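Local coordinates for protein N-glycosylase/DNA lyase (Methanocaldococcus jannaschii, PDB 3KNT) that binds DNA as an all-helical member of the helix-hairpin-helix superfamily of DNA glycosylases, at residues I18-I23 / D194-Y199; V94-F99 / R121-I126; K60-G65 / E76-L81. The protein carries 1 engineered substitution. All coordinates share one frame; numbering follows the deposited sequence.

Overall arrangement
The three contacts mark different corners of an all-helical chain bound to DNA. Contact 1 brings helix 15-27, near the N-terminus, against helix 190-202, near the C-terminus, and the latter carries Asp194, which holds the nucleotide 8OG8 of chain E. Contact 2 lies on the other side of the chain's centre, about 28 Å away between contact centres, where a hairpin and a sodium ion meet the phosphate of DC11 of chain E. Contact 3, about 27 Å from contact 1 and 19 Å from contact 2 between centres, packs two consecutive helices; its nearest atom lies about 3 Å from the DNA. Contacts 2 and 3 touch through Arg97 NH2 and Gly65 O, 3.5 Å apart.

Contact 1: I18-I23 / D194-Y199; sequences IIDKRI and DLYIWY. With nucleotides of chain E; nucleotides of chain I.
Ile19 lays its terminal methyl squarely on the ring of Tyr196. Ile19 CD1 stands 3.4 Å from the centroid of the Tyr196 ring and only 8° off the normal, a CH-pi contact made over the middle of the face. The isoleucine gets there by placing CG1 beside its backbone N (chi1 -77°) and then running straight out, which also brings Ile19 CD1 to 3.6 Å from Leu195 CB. Ile19 and Leu195 thus lie alongside, pointing opposite ways, whereas the approach to Tyr196 is oblique. CG2, the other branch of Ile19, drops toward CE1 of the same tyrosine. Leu195 turns CD1 to the next helical turn of 18-23, meeting Ile23 CD1 at 3.7 Å. The aliphatic base of Arg22 runs nearly perpendicular to Leu195, with Arg22 CG 3.9 Å from Leu195 CD1, while its guanidinium leads off to a salt bridge with Glu25.

The two helices run largely against each other, at 135° between directions, with their axes 10.6 Å apart. On helix 190-202, beyond this interface, Asp194 takes 8OG8 of chain E in a two-point grip: N1 donates to OD1 at 2.6 Å and N2 to OD2 at 2.6 Å. Trp198 puts a face over the same base. Chemically, then, the helix is two-sided: apolar packing and a CH-pi contact join it to helix 15-27, while the directional bonds of Asp194 go to the nucleotide and to Arg136, and Trp198 NE1 bonds to Asp147.

Contact 2: V94-F99 / R121-I126; sequences VLARRF and RNIKGI. With NA (sodium ion), chain M; nucleotides of chain E.
Arg98 reaches across to Asn122 O, which lies at the edge of its guanidinium, near the plane. Arg98 NH1 and NH2 each sit 3.2 Å from that Asn122 O in bent, weak hydrogen bonds. Arg98 CG sits between backbone N and carbonyl carbon (chi1 79°) and chi3 bends, folding the guanidinium against Phe99 CE2; a crystal neighbour touching this arginine may influence its pose. The Phe99 ring turns an edge to the same oxygen, with Phe99 CE2 3.7 Å from Asn122 O. The amide of Asn122 is served weakly: OD1 by Arg121 NH1, ND2 by Phe118 O.

Past Asn122 the chain enters a type II turn, Ile123 to Ile126, the hairpin of the helix-hairpin-helix motif. Here metal satisfies backbone oxygens: Ile123 O binds the sodium ion at 2.2 Å and Ile126 O at 2.3 Å, alongside Val120 O. DC11 of chain E brings OP1 to the sodium and also accepts a hydrogen bond from Gly125 N, 2.6 Å away.

Ala96 CB touches Ile123 CG2, and Leu95 CD1 touches Lys124 CD. The end of helix 88-95 thus meets the hairpin that joins helices 113-122 and 129-137, with helix 34-47 packed against both Ala96 and Ile126.

Contact 3: K60-G65 / E76-L81; sequences KEIGDG and EKLKNL
Ile62 sets CG1 beside its own backbone N, chi1 -66°, and extends from there with chi2 at -178°, sending CD1 out toward segment 76-81. Leu81 answers with a similarly straight second torsion, 178°, that carries CD1 back toward helix 52-62. The two side chains therefore lie flank to flank with their ends pointing opposite ways, and Leu81 CD1 comes to rest 3.5 Å from Ile62 CG1. Leu81 CD1 is also 3.8 Å from Glu61 CB, so it lies against two successive residues; the bend in the Glu61 chain takes the carboxylate away from the leucine.

Leu78 comes in differently, nearly perpendicular to Ile62, with Leu78 CD2 3.8 Å from Ile62 CD1. Lys77 contributes its aliphatic root, Lys77 CB being 4.0 Å from Ile62 CD1.

These are the ends of helices 52-62 and 71-80, consecutive elements of the all-helical glycosylase fold, packed by their apolar flanks across the short connection between them. Gly63, with positive phi, takes the chain out of the first helix, and Gly65 N makes a weak backbone hydrogen bond back to Ile62 O.

Ile58, one turn earlier on helix 52-62, touches both Leu78 and Leu81, and Leu46 of helix 34-47 also packs on Leu78. Lys79, on helix 71-80 but turned away from this interface, forms a salt bridge through NZ with a phosphate of the bound DNA.

Contact 1: I18-I23 / D194-Y199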
loop_
_atom_site.group_PDB
_atom_site.type_symbol
_atom_site.label_atom_id
_atom_site.label_comp_id
_atom_site.label_asym_id
_atom_site.label_seq_id
_atom_site.Cartn_x
_atom_site.Cartn_y
_atom_site.Cartn_z
ATOM N N ILE A 18 23.220 20.544 6.839
ATOM C CA ILE A 18 24.017 19.863 5.823
ATOM C C ILE A 18 23.405 20.075 4.443
ATOM O O ILE A 18 24.111 20.346 3.471
ATOM C CB ILE A 18 24.124 18.348 6.099
ATOM C CG1 ILE A 18 24.917 18.090 7.381
ATOM C CG2 ILE A 18 24.778 17.636 4.925
ATOM C CD1 ILE A 18 25.109 16.618 7.694
ATOM N N ILE A 19 22.085 19.949 4.370
ATOM C CA ILE A 19 21.355 20.194 3.134
ATOM C C ILE A 19 21.514 21.643 2.686
ATOM O O ILE A 19 21.653 21.919 1.495
ATOM C CB ILE A 19 19.858 19.863 3.290
ATOM C CG1 ILE A 19 19.640 18.349 3.245
ATOM C CG2 ILE A 19 19.040 20.545 2.204
ATOM C CD1 ILE A 19 18.184 17.940 3.256
ATOM N N ASP A 20 21.503 22.566 3.642
ATOM C CA ASP A 20 21.611 23.989 3.326
ATOM C C ASP A 20 22.993 24.372 2.796
ATOM O O ASP A 20 23.101 25.130 1.832
ATOM C CB ASP A 20 21.233 24.846 4.535
ATOM C CG ASP A 20 19.757 24.753 4.874
ATOM O OD1 ASP A 20 19.033 24.010 4.175
ATOM O OD2 ASP A 20 19.320 25.419 5.835
ATOM N N LYS A 21 24.048 23.852 3.419
ATOM C CA LYS A 21 25.397 24.104 2.928
ATOM C C LYS A 21 25.550 23.460 1.559
ATOM O O LYS A 21 26.387 23.869 0.757
ATOM C CB LYS A 21 26.450 23.544 3.884
ATOM C CG LYS A 21 26.578 22.032 3.839
ATOM C CD LYS A 21 28.021 21.591 4.016
ATOM C CE LYS A 21 28.617 22.139 5.300
ATOM N NZ LYS A 21 30.047 21.754 5.445
ATOM N N ARG A 22 24.724 22.451 1.303
ATOM C CA ARG A 22 24.760 21.708 0.051
ATOM C C ARG A 22 24.012 22.440 -1.058
ATOM O O ARG A 22 24.422 22.409 -2.218
ATOM C CB ARG A 22 24.165 20.311 0.251
ATOM C CG ARG A 22 24.428 19.345 -0.891
ATOM C CD ARG A 22 25.906 19.304 -1.230
ATOM N NE ARG A 22 26.738 19.320 -0.032
ATOM C CZ ARG A 22 27.225 18.232 0.555
ATOM N NH1 ARG A 22 26.966 17.034 0.052
ATOM N NH2 ARG A 22 27.974 18.343 1.644
ATOM N N ILE A 23 22.915 23.099 -0.697
ATOM C CA ILE A 23 22.096 23.817 -1.669
ATOM C C ILE A 23 22.815 25.034 -2.239
ATOM O O ILE A 23 22.684 25.344 -3.422
ATOM C CB ILE A 23 20.751 24.264 -1.067
ATOM C CG1 ILE A 23 19.859 23.053 -0.799
ATOM C CG2 ILE A 23 20.047 25.239 -1.998
ATOM C CD1 ILE A 23 19.591 22.211 -2.029
ATOM N N ASP A 194 14.081 17.767 -2.517
ATOM C CA ASP A 194 14.615 16.507 -3.005
ATOM C C ASP A 194 15.622 15.909 -2.031
ATOM O O ASP A 194 15.600 14.709 -1.763
ATOM C CB ASP A 194 15.271 16.697 -4.371
ATOM C CG ASP A 194 16.053 15.481 -4.807
ATOM O OD1 ASP A 194 17.034 15.640 -5.560
ATOM O OD2 ASP A 194 15.688 14.362 -4.386
ATOM N N LEU A 195 16.510 16.748 -1.508
ATOM C CA LEU A 195 17.562 16.278 -0.612
ATOM C C LEU A 195 17.007 15.705 0.688
ATOM O O LEU A 195 17.522 14.712 1.204
ATOM C CB LEU A 195 18.569 17.391 -0.321
ATOM C CG LEU A 195 19.571 17.673 -1.442
ATOM C CD1 LEU A 195 20.549 18.755 -1.020
ATOM C CD2 LEU A 195 20.310 16.399 -1.826
ATOM N N TYR A 196 15.963 16.333 1.220
ATOM C CA TYR A 196 15.305 15.820 2.415
ATOM C C TYR A 196 14.699 14.454 2.130
ATOM O O TYR A 196 14.914 13.499 2.871
ATOM C CB TYR A 196 14.212 16.776 2.887
ATOM C CG TYR A 196 14.727 18.068 3.479
ATOM C CD1 TYR A 196 14.868 19.204 2.694
ATOM C CD2 TYR A 196 15.063 18.153 4.823
ATOM C CE1 TYR A 196 15.334 20.388 3.230
ATOM C CE2 TYR A 196 15.532 19.333 5.367
ATOM C CZ TYR A 196 15.665 20.448 4.567
ATOM O OH TYR A 196 16.131 21.627 5.103
ATOM N N ILE A 197 13.937 14.375 1.046
ATOM C CA ILE A 197 13.288 13.133 0.650
ATOM C C ILE A 197 14.306 12.031 0.371
ATOM O O ILE A 197 14.033 10.853 0.595
ATOM C CB ILE A 197 12.400 13.337 -0.593
ATOM C CG1 ILE A 197 11.058 13.956 -0.194
ATOM C CG2 ILE A 197 12.180 12.020 -1.318
ATOM C CD1 ILE A 197 10.089 14.101 -1.348
ATOM N N TRP A 198 15.482 12.416 -0.112
ATOM C CA TRP A 198 16.509 11.442 -0.466
ATOM C C TRP A 198 17.235 10.931 0.779
ATOM O O TRP A 198 17.585 9.754 0.866
ATOM C CB TRP A 198 17.503 12.047 -1.462
ATOM C CG TRP A 198 18.017 11.073 -2.490
ATOM C CD1 TRP A 198 17.336 10.579 -3.566
ATOM C CD2 TRP A 198 19.326 10.488 -2.545
ATOM N NE1 TRP A 198 18.135 9.719 -4.281
ATOM C CE2 TRP A 198 19.361 9.646 -3.676
ATOM C CE3 TRP A 198 20.467 10.592 -1.745
ATOM C CZ2 TRP A 198 20.493 8.914 -4.026
ATOM C CZ3 TRP A 198 21.590 9.863 -2.095
ATOM C CH2 TRP A 198 21.594 9.036 -3.226
ATOM N N TYR A 199 17.446 11.822 1.744
ATOM C CA TYR A 199 18.126 11.471 2.989
ATOM C C TYR A 199 17.299 10.505 3.831
ATOM O O TYR A 199 17.838 9.759 4.648
ATOM C CB TYR A 199 18.444 12.732 3.799
ATOM C CG TYR A 199 18.952 12.457 5.197
ATOM C CD1 TYR A 199 18.086 12.455 6.284
ATOM C CD2 TYR A 199 20.296 12.196 5.430
ATOM C CE1 TYR A 199 18.546 12.201 7.562
ATOM C CE2 TYR A 199 20.764 11.942 6.707
ATOM C CZ TYR A 199 19.885 11.946 7.768
ATOM O OH TYR A 199 20.346 11.693 9.040
ATOM P P 8OG E 8 21.680 5.006 -5.107
ATOM O OP1 8OG E 8 23.125 5.841 -5.070
ATOM O OP2 8OG E 8 21.282 4.042 -3.802
ATOM O "O5'" 8OG E 8 20.475 5.423 -6.282
ATOM C "C5'" 8OG E 8 20.839 5.900 -7.580
ATOM C "C4'" 8OG E 8 19.661 6.650 -8.185
ATOM O "O4'" 8OG E 8 19.414 7.831 -7.419
ATOM C "C3'" 8OG E 8 19.938 7.101 -9.612
ATOM O "O3'" 8OG E 8 18.771 6.934 -10.425
ATOM C "C2'" 8OG E 8 20.214 8.588 -9.513
ATOM C "C1'" 8OG E 8 19.438 8.986 -8.267
ATOM N N9 8OG E 8 20.015 10.159 -7.560
ATOM C C8 8OG E 8 21.286 10.475 -7.322
ATOM N N7 8OG E 8 21.465 11.621 -6.643
ATOM C C5 8OG E 8 20.202 12.064 -6.437
ATOM C C6 8OG E 8 19.689 13.187 -5.803
ATOM O O6 8OG E 8 20.457 14.022 -5.282
ATOM N N1 8OG E 8 18.350 13.369 -5.752
ATOM C C2 8OG E 8 17.506 12.473 -6.312
ATOM N N2 8OG E 8 16.167 12.670 -6.254
ATOM N N3 8OG E 8 17.981 11.375 -6.935
ATOM C C4 8OG E 8 19.314 11.152 -7.009
ATOM O O8 8OG E 8 22.421 9.637 -7.763
ATOM O "O5'" DA I 1 18.127 12.235 12.682
ATOM C "C5'" DA I 1 17.890 13.562 13.135
ATOM C "C4'" DA I 1 16.402 13.866 13.182
ATOM O "O4'" DA I 1 15.762 13.300 12.009
ATOM C "C3'" DA I 1 15.647 13.303 14.383
ATOM O "O3'" DA I 1 14.670 14.240 14.826
ATOM C "C2'" DA I 1 14.984 12.056 13.806
ATOM C "C1'" DA I 1 14.629 12.560 12.416
ATOM N N9 DA I 1 14.369 11.505 11.440
ATOM C C8 DA I 1 13.150 11.007 11.072
ATOM N N7 DA I 1 13.219 10.059 10.166
ATOM C C5 DA I 1 14.576 9.927 9.924
ATOM C C6 DA I 1 15.311 9.088 9.063
ATOM N N6 DA I 1 14.745 8.187 8.255
ATOM N N1 DA I 1 16.656 9.210 9.062
ATOM C C2 DA I 1 17.222 10.114 9.873
ATOM N N3 DA I 1 16.636 10.957 10.724
ATOM C C4 DA I 1 15.300 10.811 10.701
#

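Contact 2: V94-F99 / R121-I126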
loop_
_atom_site.group_PDB
_atom_site.type_symbol
_atom_site.label_atom_id
_atom_site.label_comp_id
_atom_site.label_asym_id
_atom_site.label_seq_id
_atom_site.Cartn_x
_atom_site.Cartn_y
_atom_site.Cartn_z
ATOM N N VAL A 94 31.120 11.689 -25.131
ATOM C CA VAL A 94 31.784 12.219 -26.318
ATOM C C VAL A 94 30.815 12.973 -27.221
ATOM O O VAL A 94 31.121 14.064 -27.701
ATOM C CB VAL A 94 32.468 11.104 -27.128
ATOM C CG1 VAL A 94 32.794 11.590 -28.534
ATOM C CG2 VAL A 94 33.724 10.628 -26.415
ATOM N N LEU A 95 29.645 12.388 -27.454
ATOM C CA LEU A 95 28.640 13.018 -28.300
ATOM C C LEU A 95 28.198 14.356 -27.719
ATOM O O LEU A 95 27.936 15.308 -28.455
ATOM C CB LEU A 95 27.430 12.098 -28.481
ATOM C CG LEU A 95 27.711 10.701 -29.037
ATOM C CD1 LEU A 95 26.408 9.978 -29.338
ATOM C CD2 LEU A 95 28.580 10.784 -30.283
ATOM N N ALA A 96 28.124 14.422 -26.395
ATOM C CA ALA A 96 27.713 15.644 -25.713
ATOM C C ALA A 96 28.758 16.744 -25.860
ATOM O O ALA A 96 28.471 17.917 -25.627
ATOM C CB ALA A 96 27.437 15.364 -24.240
ATOM N N ARG A 97 29.969 16.361 -26.254
ATOM C CA ARG A 97 31.059 17.320 -26.405
ATOM C C ARG A 97 30.773 18.349 -27.489
ATOM O O ARG A 97 31.542 19.293 -27.676
ATOM C CB ARG A 97 32.376 16.601 -26.694
ATOM C CG ARG A 97 32.961 15.909 -25.486
ATOM C CD ARG A 97 34.225 15.162 -25.845
ATOM N NE ARG A 97 34.864 14.594 -24.665
ATOM C CZ ARG A 97 35.913 13.783 -24.703
ATOM N NH1 ARG A 97 36.445 13.438 -25.868
ATOM N NH2 ARG A 97 36.431 13.313 -23.576
ATOM N N ARG A 98 29.670 18.161 -28.205
ATOM C CA ARG A 98 29.252 19.136 -29.201
ATOM C C ARG A 98 28.489 20.271 -28.527
ATOM O O ARG A 98 27.934 21.146 -29.188
ATOM C CB ARG A 98 28.408 18.474 -30.290
ATOM C CG ARG A 98 26.959 18.223 -29.920
ATOM C CD ARG A 98 26.333 17.262 -30.917
ATOM N NE ARG A 98 24.914 17.520 -31.145
ATOM C CZ ARG A 98 23.929 16.897 -30.509
ATOM N NH1 ARG A 98 24.202 15.980 -29.591
ATOM N NH2 ARG A 98 22.668 17.194 -30.787
ATOM N N PHE A 99 28.471 20.241 -27.199
ATOM C CA PHE A 99 27.887 21.311 -26.402
ATOM C C PHE A 99 28.793 21.639 -25.222
ATOM O O PHE A 99 28.311 22.023 -24.158
ATOM C CB PHE A 99 26.508 20.911 -25.870
ATOM C CG PHE A 99 25.533 20.502 -26.935
ATOM C CD1 PHE A 99 25.112 21.408 -27.894
ATOM C CD2 PHE A 99 25.016 19.217 -26.960
ATOM C CE1 PHE A 99 24.208 21.034 -28.870
ATOM C CE2 PHE A 99 24.111 18.840 -27.931
ATOM C CZ PHE A 99 23.706 19.749 -28.887
ATOM N N ARG A 121 15.893 15.856 -25.540
ATOM C CA ARG A 121 15.737 15.362 -26.904
ATOM C C ARG A 121 16.958 15.596 -27.761
ATOM O O ARG A 121 17.089 15.042 -28.852
ATOM C CB ARG A 121 14.602 16.124 -27.585
ATOM C CG ARG A 121 15.109 17.008 -28.731
ATOM C CD ARG A 121 13.983 17.709 -29.471
ATOM N NE ARG A 121 13.615 17.044 -30.718
ATOM C CZ ARG A 121 14.447 16.829 -31.726
ATOM N NH1 ARG A 121 15.706 17.218 -31.641
ATOM N NH2 ARG A 121 14.018 16.222 -32.818
ATOM N N ASN A 122 17.846 16.430 -27.255
ATOM C CA ASN A 122 19.063 16.806 -27.975
ATOM C C ASN A 122 20.345 16.149 -27.445
ATOM O O ASN A 122 21.426 16.351 -28.008
ATOM C CB ASN A 122 19.241 18.319 -27.968
ATOM C CG ASN A 122 18.459 19.004 -29.070
ATOM O OD1 ASN A 122 18.462 18.557 -30.218
ATOM N ND2 ASN A 122 17.803 20.113 -28.735
ATOM N N ILE A 123 20.234 15.381 -26.360
ATOM C CA ILE A 123 21.385 14.660 -25.819
ATOM C C ILE A 123 21.054 13.225 -25.439
ATOM O O ILE A 123 20.227 12.968 -24.551
ATOM C CB ILE A 123 21.972 15.331 -24.579
ATOM C CG1 ILE A 123 22.050 16.841 -24.757
ATOM C CG2 ILE A 123 23.361 14.774 -24.297
ATOM C CD1 ILE A 123 22.561 17.569 -23.550
ATOM N N LYS A 124 21.708 12.300 -26.132
ATOM C CA LYS A 124 21.628 10.900 -25.783
ATOM C C LYS A 124 22.170 10.820 -24.384
ATOM O O LYS A 124 23.041 11.604 -24.023
ATOM C CB LYS A 124 22.504 10.057 -26.706
ATOM C CG LYS A 124 21.805 9.444 -27.908
ATOM C CD LYS A 124 22.790 8.552 -28.659
ATOM C CE LYS A 124 22.192 7.958 -29.919
ATOM N NZ LYS A 124 22.101 8.967 -31.019
ATOM N N GLY A 125 21.651 9.884 -23.598
ATOM C CA GLY A 125 22.168 9.635 -22.264
ATOM C C GLY A 125 21.436 10.426 -21.202
ATOM O O GLY A 125 21.470 10.083 -20.024
ATOM N N ILE A 126 20.759 11.482 -21.638
ATOM C CA ILE A 126 20.049 12.389 -20.757
ATOM C C ILE A 126 18.554 12.284 -20.972
ATOM O O ILE A 126 18.026 12.719 -21.997
ATOM C CB ILE A 126 20.489 13.862 -21.006
ATOM C CG1 ILE A 126 21.985 14.045 -20.719
ATOM C CG2 ILE A 126 19.679 14.816 -20.157
ATOM C CD1 ILE A 126 22.387 13.657 -19.319
HETATM NA NA NA M . 18.147 12.176 -24.257
ATOM P P DC E 11 18.266 8.641 -23.750
ATOM O OP1 DC E 11 19.200 9.514 -24.484
ATOM O OP2 DC E 11 16.826 8.975 -23.659
ATOM O "O5'" DC E 11 18.426 7.209 -24.425
ATOM C "C5'" DC E 11 19.696 6.914 -24.989
ATOM C "C4'" DC E 11 19.647 5.577 -25.689
ATOM O "O4'" DC E 11 19.187 4.613 -24.721
ATOM C "C3'" DC E 11 18.658 5.513 -26.843
ATOM O "O3'" DC E 11 19.347 5.753 -28.067
ATOM C "C2'" DC E 11 18.108 4.092 -26.779
ATOM C "C1'" DC E 11 18.463 3.599 -25.377
ATOM N N1 DC E 11 17.292 3.287 -24.530
ATOM C C2 DC E 11 17.025 1.952 -24.232
ATOM O O2 DC E 11 17.777 1.085 -24.693
ATOM N N3 DC E 11 15.956 1.655 -23.454
ATOM C C4 DC E 11 15.182 2.638 -22.987
ATOM N N4 DC E 11 14.138 2.299 -22.225
ATOM C C5 DC E 11 15.443 4.009 -23.280
ATOM C C6 DC E 11 16.501 4.288 -24.048
ATOM P P DT E 10 16.603 9.360 -17.189
ATOM O OP1 DT E 10 17.102 10.752 -17.217
ATOM O OP2 DT E 10 15.150 9.096 -17.074
ATOM O "O5'" DT E 10 17.173 8.618 -18.482
ATOM C "C5'" DT E 10 18.581 8.543 -18.640
ATOM C "C4'" DT E 10 18.942 7.838 -19.933
ATOM O "O4'" DT E 10 18.843 6.408 -19.727
ATOM C "C3'" DT E 10 18.057 8.176 -21.136
ATOM O "O3'" DT E 10 18.874 8.432 -22.280
ATOM C "C2'" DT E 10 17.217 6.919 -21.311
ATOM C "C1'" DT E 10 18.211 5.862 -20.859
ATOM N N1 DT E 10 17.575 4.597 -20.463
ATOM C C2 DT E 10 18.207 3.429 -20.803
ATOM O O2 DT E 10 19.264 3.402 -21.409
ATOM N N3 DT E 10 17.550 2.297 -20.401
ATOM C C4 DT E 10 16.353 2.232 -19.712
ATOM O O4 DT E 10 15.842 1.164 -19.396
ATOM C C5 DT E 10 15.746 3.499 -19.390
ATOM C C7 DT E 10 14.446 3.549 -18.645
ATOM C C6 DT E 10 16.379 4.612 -19.777
#

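Contact 3: K60-G65 / E76-L81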
loop_
_atom_site.group_PDB
_atom_site.type_symbol
_atom_site.label_atom_id
_atom_site.label_comp_id
_atom_site.label_asym_id
_atom_site.label_seq_id
_atom_site.Cartn_x
_atom_site.Cartn_y
_atom_site.Cartn_z
ATOM N N LYS A 60 35.796 12.673 -9.757
ATOM C CA LYS A 60 36.898 13.272 -9.013
ATOM C C LYS A 60 38.241 12.721 -9.485
ATOM O O LYS A 60 39.225 13.455 -9.581
ATOM C CB LYS A 60 36.719 13.028 -7.513
ATOM C CG LYS A 60 37.584 13.908 -6.626
ATOM C CD LYS A 60 37.209 13.740 -5.161
ATOM C CE LYS A 60 35.729 14.014 -4.938
ATOM N NZ LYS A 60 35.322 13.784 -3.524
ATOM N N GLU A 61 38.269 11.425 -9.783
ATOM C CA GLU A 61 39.480 10.765 -10.256
ATOM C C GLU A 61 39.756 11.112 -11.715
ATOM O O GLU A 61 40.909 11.261 -12.121
ATOM C CB GLU A 61 39.354 9.248 -10.100
ATOM C CG GLU A 61 38.929 8.794 -8.710
ATOM C CD GLU A 61 40.011 8.998 -7.669
ATOM O OE1 GLU A 61 41.200 9.066 -8.048
ATOM O OE2 GLU A 61 39.674 9.082 -6.470
ATOM N N ILE A 62 38.689 11.233 -12.500
ATOM C CA ILE A 62 38.808 11.565 -13.916
ATOM C C ILE A 62 38.871 13.078 -14.129
ATOM O O ILE A 62 39.499 13.555 -15.076
ATOM C CB ILE A 62 37.648 10.963 -14.740
ATOM C CG1 ILE A 62 37.728 9.435 -14.731
ATOM C CG2 ILE A 62 37.673 11.482 -16.167
ATOM C CD1 ILE A 62 36.655 8.759 -15.559
ATOM N N GLY A 63 38.224 13.826 -13.240
ATOM C CA GLY A 63 38.260 15.278 -13.289
ATOM C C GLY A 63 37.896 15.849 -14.646
ATOM O O GLY A 63 36.859 15.511 -15.213
ATOM N N ASP A 64 38.757 16.717 -15.170
ATOM C CA ASP A 64 38.516 17.355 -16.461
ATOM C C ASP A 64 38.831 16.416 -17.625
ATOM O O ASP A 64 39.144 16.865 -18.728
ATOM C CB ASP A 64 39.344 18.637 -16.586
ATOM C CG ASP A 64 38.968 19.679 -15.549
ATOM O OD1 ASP A 64 37.919 20.337 -15.712
ATOM O OD2 ASP A 64 39.732 19.851 -14.575
ATOM N N GLY A 65 38.742 15.113 -17.376
ATOM C CA GLY A 65 39.041 14.118 -18.391
ATOM C C GLY A 65 37.907 13.899 -19.373
ATOM O O GLY A 65 38.115 13.371 -20.465
ATOM N N GLU A 76 38.091 3.163 -21.215
ATOM C CA GLU A 76 39.072 2.422 -20.432
ATOM C C GLU A 76 39.059 2.871 -18.975
ATOM O O GLU A 76 39.035 2.047 -18.063
ATOM C CB GLU A 76 40.470 2.575 -21.040
ATOM C CG GLU A 76 41.608 2.128 -20.137
ATOM C CD GLU A 76 42.205 3.268 -19.337
ATOM O OE1 GLU A 76 41.988 4.439 -19.714
ATOM O OE2 GLU A 76 42.897 2.994 -18.336
ATOM N N LYS A 77 39.071 4.182 -18.763
ATOM C CA LYS A 77 38.986 4.734 -17.418
ATOM C C LYS A 77 37.675 4.326 -16.753
ATOM O O LYS A 77 37.652 3.971 -15.575
ATOM C CB LYS A 77 39.114 6.259 -17.451
ATOM C CG LYS A 77 40.517 6.755 -17.761
ATOM C CD LYS A 77 41.463 6.490 -16.600
ATOM C CE LYS A 77 42.905 6.788 -16.983
ATOM N NZ LYS A 77 43.058 8.150 -17.566
ATOM N N LEU A 78 36.586 4.368 -17.515
ATOM C CA LEU A 78 35.272 4.008 -16.992
ATOM C C LEU A 78 35.158 2.512 -16.723
ATOM O O LEU A 78 34.280 2.073 -15.979
ATOM C CB LEU A 78 34.164 4.461 -17.945
ATOM C CG LEU A 78 33.961 5.973 -18.043
ATOM C CD1 LEU A 78 32.784 6.299 -18.947
ATOM C CD2 LEU A 78 33.757 6.569 -16.658
ATOM N N LYS A 79 36.041 1.732 -17.337
ATOM C CA LYS A 79 36.085 0.297 -17.088
ATOM C C LYS A 79 36.916 0.002 -15.845
ATOM O O LYS A 79 36.500 -0.761 -14.974
ATOM C CB LYS A 79 36.662 -0.445 -18.296
ATOM C CG LYS A 79 37.026 -1.898 -18.021
ATOM C CD LYS A 79 35.814 -2.706 -17.586
ATOM C CE LYS A 79 36.188 -4.154 -17.325
ATOM N NZ LYS A 79 35.011 -4.969 -16.914
ATOM N N ASN A 80 38.091 0.616 -15.770
ATOM C CA ASN A 80 38.982 0.434 -14.630
ATOM C C ASN A 80 38.392 0.992 -13.340
ATOM O O ASN A 80 38.423 0.332 -12.301
ATOM C CB ASN A 80 40.346 1.069 -14.906
ATOM C CG ASN A 80 41.095 0.374 -16.025
ATOM O OD1 ASN A 80 40.770 -0.754 -16.399
ATOM N ND2 ASN A 80 42.106 1.042 -16.566
ATOM N N LEU A 81 37.855 2.206 -13.409
ATOM C CA LEU A 81 37.239 2.829 -12.240
ATOM C C LEU A 81 35.941 2.127 -11.849
ATOM O O LEU A 81 35.247 2.554 -10.929
ATOM C CB LEU A 81 37.000 4.322 -12.474
ATOM C CG LEU A 81 38.213 5.227 -12.241
ATOM C CD1 LEU A 81 37.877 6.680 -12.542
ATOM C CD2 LEU A 81 38.721 5.079 -10.814
#